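Local coordinates for protein 3-phytase (Klebsiella pneumoniae, PDB 2WNH) that probably removes phosphate groups from phytate (inositol hexakisphosphate) as a member of the histidine acid phosphatase family, at residues K18-S23 with R283-V288. The protein carries 3 engineered substitutions. Residues are numbered along the deposited sequence; the frame is centred on the assembly and turned at random.
Sequences KVVELS and RWLLLV
Two neighbouring parallel strands in the central mixed sheet of the histidine phosphatase alpha/beta fold meet here, where Val19 to Ser23 pair in step with Trp284 to Val288. Strand 320-328 continues the sheet beyond the first, strand 91-95 beyond the second. Five backbone hydrogen bonds join the pair: Val19 N to Arg283 O, Leu285 N to Val19 O, Glu21 N to Leu285 O, Leu287 N to Glu21 O (2.7 Å) and Ser23 N to Leu287 O. Branched aliphatic residues suit the buried face shared by Val20, Leu22, Leu285 and Leu287, where Leu22 reaches over with CD1 to lie 3.9 Å from Leu287 CB. The other face is mixed, and helix 99-112 packs on it against Ser23, Leu286 and Val288. There Val19 CG1 rests 3.7 Å from Trp284 CD1, the valine methyl lying alongside the indole. Glu21 is a buried charge on this face: OE2 forms a salt bridge with Lys67 and a hydrogen bond with Ser320, while Glu71 OE2 lies near OE1. The chain stands extended (chi1 -178°) beside Leu286, whose CD1 packs 3.9 Å from Glu21 CG. This carries the carboxylate alongside the indole, the two planes 27° apart. Trp284 NE1 donates a bent hydrogen bond (140° at the hydrogen) to Glu21 OE1 at 3.2 Å, with the donor roughly on the extension of the CD-OE1 bond.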
# COMPACT_ATOMS: atom_id res chain seq x y z
N LYS B 18 18.72 20.40 9.51
CA LYS B 18 18.34 21.28 8.41
C LYS B 18 19.04 20.84 7.14
O LYS B 18 20.22 20.50 7.18
CB LYS B 18 18.71 22.74 8.73
CG LYS B 18 18.40 23.79 7.64
CD LYS B 18 16.94 23.80 7.27
CE LYS B 18 16.60 24.94 6.31
NZ LYS B 18 16.58 26.28 6.99
N VAL B 19 18.30 20.85 6.04
CA VAL B 19 18.85 20.61 4.71
C VAL B 19 18.62 21.84 3.84
O VAL B 19 17.51 22.40 3.79
CB VAL B 19 18.17 19.39 4.02
CG1 VAL B 19 18.75 19.18 2.61
CG2 VAL B 19 18.34 18.08 4.84
N VAL B 20 19.67 22.28 3.14
CA VAL B 20 19.52 23.28 2.08
C VAL B 20 20.05 22.64 0.81
O VAL B 20 21.20 22.19 0.78
CB VAL B 20 20.34 24.59 2.38
CG1 VAL B 20 20.37 25.53 1.17
CG2 VAL B 20 19.76 25.29 3.61
N GLU B 21 19.21 22.58 -0.21
CA GLU B 21 19.57 21.89 -1.45
C GLU B 21 19.36 22.77 -2.69
O GLU B 21 18.32 23.47 -2.81
CB GLU B 21 18.72 20.62 -1.58
CG GLU B 21 19.02 19.78 -2.81
CD GLU B 21 18.39 18.40 -2.72
OE1 GLU B 21 17.43 18.23 -1.96
OE2 GLU B 21 18.90 17.47 -3.38
N LEU B 22 20.36 22.74 -3.57
CA LEU B 22 20.33 23.43 -4.86
C LEU B 22 20.42 22.38 -5.97
O LEU B 22 21.49 21.81 -6.20
CB LEU B 22 21.51 24.43 -4.97
CG LEU B 22 21.62 25.18 -6.33
CD1 LEU B 22 20.37 26.07 -6.59
CD2 LEU B 22 22.90 26.01 -6.42
N SER B 23 19.30 22.17 -6.67
CA SER B 23 19.17 21.14 -7.68
C SER B 23 19.22 21.75 -9.07
O SER B 23 18.69 22.84 -9.28
CB SER B 23 17.80 20.46 -7.53
OG SER B 23 17.62 19.43 -8.50
N ARG B 283 12.43 22.47 7.66
CA ARG B 283 13.43 21.39 7.78
C ARG B 283 14.29 21.24 6.53
O ARG B 283 15.43 20.81 6.61
CB ARG B 283 12.74 20.05 8.07
CG ARG B 283 11.98 20.01 9.42
CD ARG B 283 12.94 20.16 10.60
NE ARG B 283 12.27 20.33 11.91
CZ ARG B 283 11.99 19.35 12.78
NH1 ARG B 283 12.26 18.07 12.52
NH2 ARG B 283 11.42 19.67 13.94
N TRP B 284 13.71 21.57 5.38
CA TRP B 284 14.33 21.37 4.06
C TRP B 284 14.01 22.56 3.16
O TRP B 284 12.84 22.82 2.86
CB TRP B 284 13.82 20.03 3.50
CG TRP B 284 14.31 19.54 2.20
CD1 TRP B 284 15.33 20.04 1.42
CD2 TRP B 284 13.78 18.40 1.51
NE1 TRP B 284 15.44 19.26 0.26
CE2 TRP B 284 14.50 18.26 0.30
CE3 TRP B 284 12.77 17.47 1.81
CZ2 TRP B 284 14.24 17.22 -0.62
CZ3 TRP B 284 12.50 16.43 0.90
CH2 TRP B 284 13.23 16.33 -0.31
N LEU B 285 15.06 23.30 2.74
CA LEU B 285 14.92 24.39 1.78
C LEU B 285 15.43 23.80 0.48
O LEU B 285 16.55 23.32 0.42
CB LEU B 285 15.80 25.59 2.17
CG LEU B 285 15.79 26.80 1.22
CD1 LEU B 285 14.39 27.41 1.13
CD2 LEU B 285 16.84 27.86 1.72
N LEU B 286 14.56 23.81 -0.51
CA LEU B 286 14.87 23.20 -1.80
C LEU B 286 14.76 24.28 -2.88
O LEU B 286 13.68 24.87 -3.10
CB LEU B 286 13.92 22.02 -2.07
CG LEU B 286 13.97 21.41 -3.47
CD1 LEU B 286 15.39 20.89 -3.75
CD2 LEU B 286 12.96 20.26 -3.65
N LEU B 287 15.90 24.53 -3.53
CA LEU B 287 16.04 25.51 -4.60
C LEU B 287 16.31 24.76 -5.90
O LEU B 287 17.16 23.88 -5.95
CB LEU B 287 17.22 26.44 -4.31
CG LEU B 287 17.27 27.10 -2.93
CD1 LEU B 287 18.53 27.96 -2.83
CD2 LEU B 287 16.02 27.93 -2.68
N VAL B 288 15.61 25.14 -6.96
CA VAL B 288 15.74 24.42 -8.21
C VAL B 288 16.06 25.43 -9.31
O VAL B 288 15.26 26.33 -9.60
CB VAL B 288 14.48 23.57 -8.50
CG1 VAL B 288 14.68 22.73 -9.77
CG2 VAL B 288 14.16 22.62 -7.30